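Local coordinates for protein levansucrase (Bacillus subtilis, PDB 1OYG) that is a levansucrase, a bacterial enzyme of the beta-fructosidase clan with a five-bladed beta-propeller fold, at residues K111-K122 / S178-Y188. Numbering follows the deposited sequence.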
ATOM      1  N   LYS A 111       4.795  23.073   1.091  1.00  3.92           N
ATOM      2  CA  LYS A 111       3.708  23.919   0.616  1.00  4.02           C
ATOM      3  C   LYS A 111       2.603  23.059   0.015  1.00  3.45           C
ATOM      4  O   LYS A 111       2.832  21.916  -0.365  1.00  3.75           O
ATOM      5  CB  LYS A 111       4.230  24.906  -0.430  1.00  4.30           C
ATOM      6  CG  LYS A 111       5.238  25.908   0.123  1.00  5.92           C
ATOM      7  CD  LYS A 111       5.791  26.827  -0.960  1.00  8.58           C
ATOM      8  CE  LYS A 111       4.797  27.892  -1.384  1.00  9.70           C
ATOM      9  NZ  LYS A 111       5.257  28.631  -2.596  1.00 11.68           N
ATOM     10  N   ASN A 112       1.409  23.635  -0.075  1.00  3.24           N
ATOM     11  CA  ASN A 112       0.210  22.937  -0.513  1.00  3.13           C
ATOM     12  C   ASN A 112      -0.288  23.527  -1.831  1.00  3.09           C
ATOM     13  O   ASN A 112      -0.801  24.642  -1.861  1.00  3.44           O
ATOM     14  CB  ASN A 112      -0.851  23.073   0.584  1.00  3.17           C
ATOM     15  CG  ASN A 112      -2.104  22.258   0.320  1.00  3.68           C
ATOM     16  OD1 ASN A 112      -2.241  21.595  -0.704  1.00  4.38           O
ATOM     17  ND2 ASN A 112      -3.038  22.317   1.262  1.00  5.07           N
ATOM     18  N   ALA A 113      -0.109  22.777  -2.917  1.00  3.15           N
ATOM     19  CA  ALA A 113      -0.625  23.162  -4.235  1.00  3.31           C
ATOM     20  C   ALA A 113      -2.120  22.886  -4.384  1.00  3.35           C
ATOM     21  O   ALA A 113      -2.711  23.212  -5.412  1.00  3.78           O
ATOM     22  CB  ALA A 113       0.146  22.448  -5.334  1.00  3.29           C
ATOM     23  N   GLY A 114      -2.721  22.272  -3.368  1.00  3.19           N
ATOM     24  CA  GLY A 114      -4.152  22.036  -3.337  1.00  2.99           C
ATOM     25  C   GLY A 114      -4.511  20.709  -3.966  1.00  3.01           C
ATOM     26  O   GLY A 114      -3.655  19.861  -4.208  1.00  2.66           O
ATOM     27  N   ARG A 115      -5.799  20.527  -4.229  1.00  2.83           N
ATOM     28  CA  ARG A 115      -6.292  19.305  -4.841  1.00  3.12           C
ATOM     29  C   ARG A 115      -5.750  19.126  -6.251  1.00  3.14           C
ATOM     30  O   ARG A 115      -5.608  20.092  -7.006  1.00  3.41           O
ATOM     31  CB  ARG A 115      -7.816  19.318  -4.897  1.00  3.24           C
ATOM     32  CG  ARG A 115      -8.483  18.849  -3.617  1.00  3.72           C
ATOM     33  CD  ARG A 115      -9.969  18.652  -3.743  1.00  4.48           C
ATOM     34  NE  ARG A 115     -10.289  17.610  -4.716  1.00  4.50           N
ATOM     35  CZ  ARG A 115     -11.487  17.425  -5.261  1.00  5.78           C
ATOM     36  NH1 ARG A 115     -12.505  18.213  -4.941  1.00  7.17           N
ATOM     37  NH2 ARG A 115     -11.666  16.449  -6.142  1.00  5.50           N
ATOM     38  N   VAL A 116      -5.467  17.877  -6.599  1.00  3.00           N
ATOM     39  CA  VAL A 116      -5.064  17.521  -7.953  1.00  3.13           C
ATOM     40  C   VAL A 116      -6.237  17.706  -8.910  1.00  3.04           C
ATOM     41  O   VAL A 116      -6.063  18.204 -10.019  1.00  3.52           O
ATOM     42  CB  VAL A 116      -4.562  16.064  -8.025  1.00  3.23           C
ATOM     43  CG1 VAL A 116      -4.399  15.602  -9.480  1.00  3.69           C
ATOM     44  CG2 VAL A 116      -3.251  15.931  -7.269  1.00  4.03           C
ATOM     45  N   PHE A 117      -7.428  17.313  -8.463  1.00  3.01           N
ATOM     46  CA  PHE A 117      -8.615  17.282  -9.311  1.00  3.08           C
ATOM     47  C   PHE A 117      -9.653  18.325  -8.920  1.00  3.33           C
ATOM     48  O   PHE A 117      -9.828  18.636  -7.744  1.00  3.64           O
ATOM     49  CB  PHE A 117      -9.267  15.898  -9.234  1.00  3.00           C
ATOM     50  CG  PHE A 117      -8.401  14.792  -9.763  1.00  2.48           C
ATOM     51  CD1 PHE A 117      -8.155  14.678 -11.123  1.00  2.46           C
ATOM     52  CD2 PHE A 117      -7.839  13.854  -8.905  1.00  2.70           C
ATOM     53  CE1 PHE A 117      -7.359  13.658 -11.614  1.00  2.52           C
ATOM     54  CE2 PHE A 117      -7.039  12.842  -9.392  1.00  3.29           C
ATOM     55  CZ  PHE A 117      -6.805  12.738 -10.750  1.00  2.43           C
ATOM     56  N   LYS A 118     -10.317  18.878  -9.928  1.00  3.53           N
ATOM     57  CA  LYS A 118     -11.573  19.603  -9.759  1.00  4.20           C
ATOM     58  C   LYS A 118     -12.694  18.571  -9.747  1.00  4.21           C
ATOM     59  O   LYS A 118     -12.556  17.504 -10.341  1.00  4.17           O
ATOM     60  CB  LYS A 118     -11.805  20.578 -10.921  1.00  4.49           C
ATOM     61  CG  LYS A 118     -10.685  21.584 -11.180  1.00  6.04           C
ATOM     62  CD  LYS A 118     -10.953  22.356 -12.471  1.00  8.06           C
ATOM     63  CE  LYS A 118      -9.809  23.298 -12.878  1.00  9.36           C
ATOM     64  NZ  LYS A 118      -8.436  22.756 -12.707  1.00 11.57           N
ATOM     65  N   ASP A 119     -13.810  18.891  -9.098  1.00  4.64           N
ATOM     66  CA  ASP A 119     -14.972  17.997  -9.092  1.00  4.98           C
ATOM     67  C   ASP A 119     -15.463  17.682 -10.509  1.00  4.68           C
ATOM     68  O   ASP A 119     -15.966  16.589 -10.767  1.00  4.47           O
ATOM     69  CB  ASP A 119     -16.122  18.607  -8.285  1.00  5.59           C
ATOM     70  CG  ASP A 119     -15.876  18.574  -6.785  1.00  7.28           C
ATOM     71  OD1 ASP A 119     -15.120  17.700  -6.306  1.00  9.59           O
ATOM     72  OD2 ASP A 119     -16.428  19.386  -6.010  1.00 11.85           O
ATOM     73  N   SER A 120     -15.309  18.642 -11.417  1.00  4.17           N
ATOM     74  CA  SER A 120     -15.756  18.488 -12.798  1.00  4.15           C
ATOM     75  C   SER A 120     -14.857  17.578 -13.641  1.00  3.88           C
ATOM     76  O   SER A 120     -15.282  17.134 -14.701  1.00  3.74           O
ATOM     77  CB  SER A 120     -15.862  19.862 -13.469  1.00  4.05           C
ATOM     78  OG  SER A 120     -14.635  20.567 -13.403  1.00  5.40           O
ATOM     79  N   ASP A 121     -13.632  17.310 -13.192  1.00  3.66           N
ATOM     80  CA  ASP A 121     -12.674  16.530 -13.989  1.00  3.51           C
ATOM     81  C   ASP A 121     -13.152  15.118 -14.310  1.00  3.39           C
ATOM     82  O   ASP A 121     -12.915  14.625 -15.408  1.00  3.24           O
ATOM     83  CB  ASP A 121     -11.314  16.431 -13.291  1.00  3.72           C
ATOM     84  CG  ASP A 121     -10.515  17.715 -13.352  1.00  4.83           C
ATOM     85  OD1 ASP A 121     -10.753  18.564 -14.239  1.00  6.26           O
ATOM     86  OD2 ASP A 121      -9.587  17.938 -12.549  1.00  5.09           O
ATOM     87  N   LYS A 122     -13.819  14.471 -13.358  1.00  3.17           N
ATOM     88  CA  LYS A 122     -14.279  13.089 -13.539  1.00  3.35           C
ATOM     89  C   LYS A 122     -15.350  12.989 -14.623  1.00  3.33           C
ATOM     90  O   LYS A 122     -15.493  11.951 -15.266  1.00  3.36           O
ATOM     91  CB  LYS A 122     -14.799  12.507 -12.220  1.00  3.58           C
ATOM     92  CG  LYS A 122     -16.072  13.169 -11.694  1.00  4.17           C
ATOM     93  CD  LYS A 122     -16.577  12.544 -10.394  1.00  5.87           C
ATOM     94  CE  LYS A 122     -15.702  12.880  -9.207  1.00  6.68           C
ATOM     95  NZ  LYS A 122     -15.800  14.308  -8.804  1.00  7.21           N
ATOM     96  N   SER A 178       9.603  30.129  -7.035  1.00  9.15           N
ATOM     97  CA  SER A 178       8.976  30.173  -5.710  1.00  9.34           C
ATOM     98  C   SER A 178       7.845  29.165  -5.487  1.00  8.92           C
ATOM     99  O   SER A 178       7.641  28.718  -4.355  1.00  9.75           O
ATOM    100  CB  SER A 178       8.453  31.587  -5.423  1.00  9.43           C
ATOM    101  OG  SER A 178       7.726  32.119  -6.522  1.00 10.60           O
ATOM    102  N   SER A 179       7.110  28.809  -6.541  1.00  8.15           N
ATOM    103  CA  SER A 179       5.930  27.955  -6.386  1.00  7.49           C
ATOM    104  C   SER A 179       5.729  26.924  -7.500  1.00  6.58           C
ATOM    105  O   SER A 179       6.335  27.003  -8.567  1.00  6.33           O
ATOM    106  CB  SER A 179       4.671  28.824  -6.258  1.00  7.68           C
ATOM    107  OG  SER A 179       4.364  29.475  -7.477  1.00  9.08           O
ATOM    108  N   LEU A 180       4.889  25.937  -7.207  1.00  5.72           N
ATOM    109  CA  LEU A 180       4.332  25.030  -8.201  1.00  5.24           C
ATOM    110  C   LEU A 180       2.839  25.295  -8.226  1.00  5.15           C
ATOM    111  O   LEU A 180       2.235  25.526  -7.178  1.00  5.36           O
ATOM    112  CB  LEU A 180       4.576  23.565  -7.828  1.00  5.21           C
ATOM    113  CG  LEU A 180       6.018  23.052  -7.864  1.00  5.41           C
ATOM    114  CD1 LEU A 180       6.042  21.566  -7.535  1.00  5.24           C
ATOM    115  CD2 LEU A 180       6.677  23.310  -9.213  1.00  5.71           C
ATOM    116  N   ASN A 181       2.247  25.259  -9.414  1.00  5.04           N
ATOM    117  CA  ASN A 181       0.821  25.516  -9.577  1.00  5.36           C
ATOM    118  C   ASN A 181       0.198  24.444 -10.464  1.00  4.90           C
ATOM    119  O   ASN A 181       0.675  24.200 -11.566  1.00  5.02           O
ATOM    120  CB  ASN A 181       0.601  26.917 -10.162  1.00  5.84           C
ATOM    121  CG  ASN A 181       1.074  28.022  -9.223  1.00  7.80           C
ATOM    122  OD1 ASN A 181       0.299  28.553  -8.428  1.00 12.02           O
ATOM    123  ND2 ASN A 181       2.356  28.356  -9.298  1.00  9.88           N
ATOM    124  N   ILE A 182      -0.844  23.781  -9.969  1.00  4.48           N
ATOM    125  CA  ILE A 182      -1.562  22.780 -10.755  1.00  4.26           C
ATOM    126  C   ILE A 182      -2.506  23.504 -11.711  1.00  4.07           C
ATOM    127  O   ILE A 182      -3.383  24.251 -11.282  1.00  4.41           O
ATOM    128  CB  ILE A 182      -2.345  21.798  -9.844  1.00  4.25           C
ATOM    129  CG1 ILE A 182      -1.387  21.006  -8.951  1.00  4.47           C
ATOM    130  CG2 ILE A 182      -3.183  20.840 -10.690  1.00  4.74           C
ATOM    131  CD1 ILE A 182      -2.053  20.344  -7.762  1.00  5.12           C
ATOM    132  N   ASN A 183      -2.308  23.290 -13.006  1.00  3.87           N
ATOM    133  CA  ASN A 183      -3.133  23.912 -14.037  1.00  4.22           C
ATOM    134  C   ASN A 183      -4.348  23.068 -14.403  1.00  4.25           C
ATOM    135  O   ASN A 183      -5.380  23.598 -14.823  1.00  5.41           O
ATOM    136  CB  ASN A 183      -2.283  24.195 -15.278  1.00  4.25           C
ATOM    137  CG  ASN A 183      -1.109  25.095 -14.976  1.00  6.17           C
ATOM    138  OD1 ASN A 183       0.039  24.767 -15.278  1.00  8.98           O
ATOM    139  ND2 ASN A 183      -1.387  26.231 -14.357  1.00  7.94           N
ATOM    140  N   GLY A 184      -4.229  21.759 -14.221  1.00  3.74           N
ATOM    141  CA  GLY A 184      -5.294  20.838 -14.562  1.00  3.37           C
ATOM    142  C   GLY A 184      -4.745  19.453 -14.813  1.00  3.28           C
ATOM    143  O   GLY A 184      -3.578  19.186 -14.546  1.00  3.25           O
ATOM    144  N   VAL A 185      -5.599  18.574 -15.320  1.00  2.97           N
ATOM    145  CA  VAL A 185      -5.209  17.216 -15.655  1.00  2.94           C
ATOM    146  C   VAL A 185      -5.607  16.877 -17.084  1.00  2.62           C
ATOM    147  O   VAL A 185      -6.442  17.544 -17.694  1.00  3.11           O
ATOM    148  CB  VAL A 185      -5.823  16.171 -14.682  1.00  2.97           C
ATOM    149  CG1 VAL A 185      -5.417  16.469 -13.244  1.00  3.31           C
ATOM    150  CG2 VAL A 185      -7.348  16.111 -14.816  1.00  3.05           C
ATOM    151  N   GLU A 186      -4.984  15.832 -17.611  1.00  2.50           N
ATOM    152  CA  GLU A 186      -5.365  15.271 -18.897  1.00  2.62           C
ATOM    153  C   GLU A 186      -5.077  13.774 -18.890  1.00  2.51           C
ATOM    154  O   GLU A 186      -4.513  13.248 -17.932  1.00  2.81           O
ATOM    155  CB  GLU A 186      -4.632  15.973 -20.041  1.00  2.77           C
ATOM    156  CG  GLU A 186      -3.126  15.800 -20.045  1.00  3.17           C
ATOM    157  CD  GLU A 186      -2.470  16.598 -21.154  1.00  4.78           C
ATOM    158  OE1 GLU A 186      -2.398  17.834 -21.021  1.00  6.00           O
ATOM    159  OE2 GLU A 186      -2.046  15.996 -22.166  1.00  7.28           O
ATOM    160  N   ASP A 187      -5.483  13.093 -19.954  1.00  2.83           N
ATOM    161  CA  ASP A 187      -5.311  11.649 -20.065  1.00  2.71           C
ATOM    162  C   ASP A 187      -5.776  10.940 -18.796  1.00  2.69           C
ATOM    163  O   ASP A 187      -5.085  10.074 -18.247  1.00  2.70           O
ATOM    164  CB  ASP A 187      -3.853  11.323 -20.387  1.00  2.81           C
ATOM    165  CG  ASP A 187      -3.684   9.941 -20.973  1.00  3.85           C
ATOM    166  OD1 ASP A 187      -4.563   9.496 -21.745  1.00  4.40           O
ATOM    167  OD2 ASP A 187      -2.697   9.228 -20.714  1.00  4.52           O
ATOM    168  N   TYR A 188      -6.965  11.342 -18.352  1.00  2.68           N
ATOM    169  CA  TYR A 188      -7.573  10.924 -17.098  1.00  2.27           C
ATOM    170  C   TYR A 188      -8.526   9.774 -17.391  1.00  2.42           C
ATOM    171  O   TYR A 188      -9.563   9.970 -18.023  1.00  2.08           O
ATOM    172  CB  TYR A 188      -8.334  12.121 -16.521  1.00  2.36           C
ATOM    173  CG  TYR A 188      -8.907  11.982 -15.127  1.00  2.00           C
ATOM    174  CD1 TYR A 188      -8.538  10.946 -14.271  1.00  2.47           C
ATOM    175  CD2 TYR A 188      -9.818  12.922 -14.656  1.00  2.00           C
ATOM    176  CE1 TYR A 188      -9.072  10.851 -13.003  1.00  2.00           C
ATOM    177  CE2 TYR A 188     -10.354  12.833 -13.390  1.00  2.00           C
ATOM    178  CZ  TYR A 188      -9.977  11.801 -12.564  1.00  2.04           C
ATOM    179  OH  TYR A 188     -10.504  11.719 -11.299  1.00  2.99           O
TER
HETATM  180  O   HOH W   1      -1.871  24.808  -7.431  1.00 10.05           O
HETATM  181  O   HOH W   2      -8.355  19.808 -15.628  1.00 13.28           O
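Phe117 and Tyr188 form the tight end of this contact, an offset stack with centroids 4.4 Å apart and planes inclined by 15°. The rings arrive from opposite directions: Phe117 CE1 lies over the rim of the Tyr188 face, 3.3 Å from Tyr188 CZ, while Tyr188 OH reaches over the centre of the Phe117 ring. Val116 CG1 covers the other Phe117 face and also meets Val185 CG1 at 4.0 Å. The Tyr188 hydroxyl is hydrogen-bonded to Tyr153, so the stack is tied to strand 149-157. The close packing continues at Ile182, wedged against strand 111-115 with its CD1 3.6 Å from Arg115 O and 3.9 Å from Ala113 CB.

Asp121 borders the aromatic cluster. Its OD2 sits at the edge of the Phe117 ring and accepts the backbone N-H of Lys118 from above the carboxylate plane, adding to the backbone bond from Asp121 N to Lys118 O that closes the type I turn, while its OD1 is linked through a water to Val185 N.

The polar side is looser. Strands 111-115 and 180-186 run nearly parallel, 9° apart, as outer strands of neighbouring blades of the beta-propeller, yet no backbone hydrogen bond joins them directly. Instead a water spans the gap, donating to Ala113 O at 2.7 Å and accepting from Ile182 N at 2.9 Å. At the exposed end, Lys111 bends at chi3 (75°) to bring NZ 3.0 Å from Ser178 O, above the carbonyl plane; Tyr99 also bonds this amine.

Apolar packing thus runs from Ile182 to the Phe117-Tyr188 stack, while waters and Lys111 make the polar links, which implies that side chains, not continued strand pairing, join the blades here.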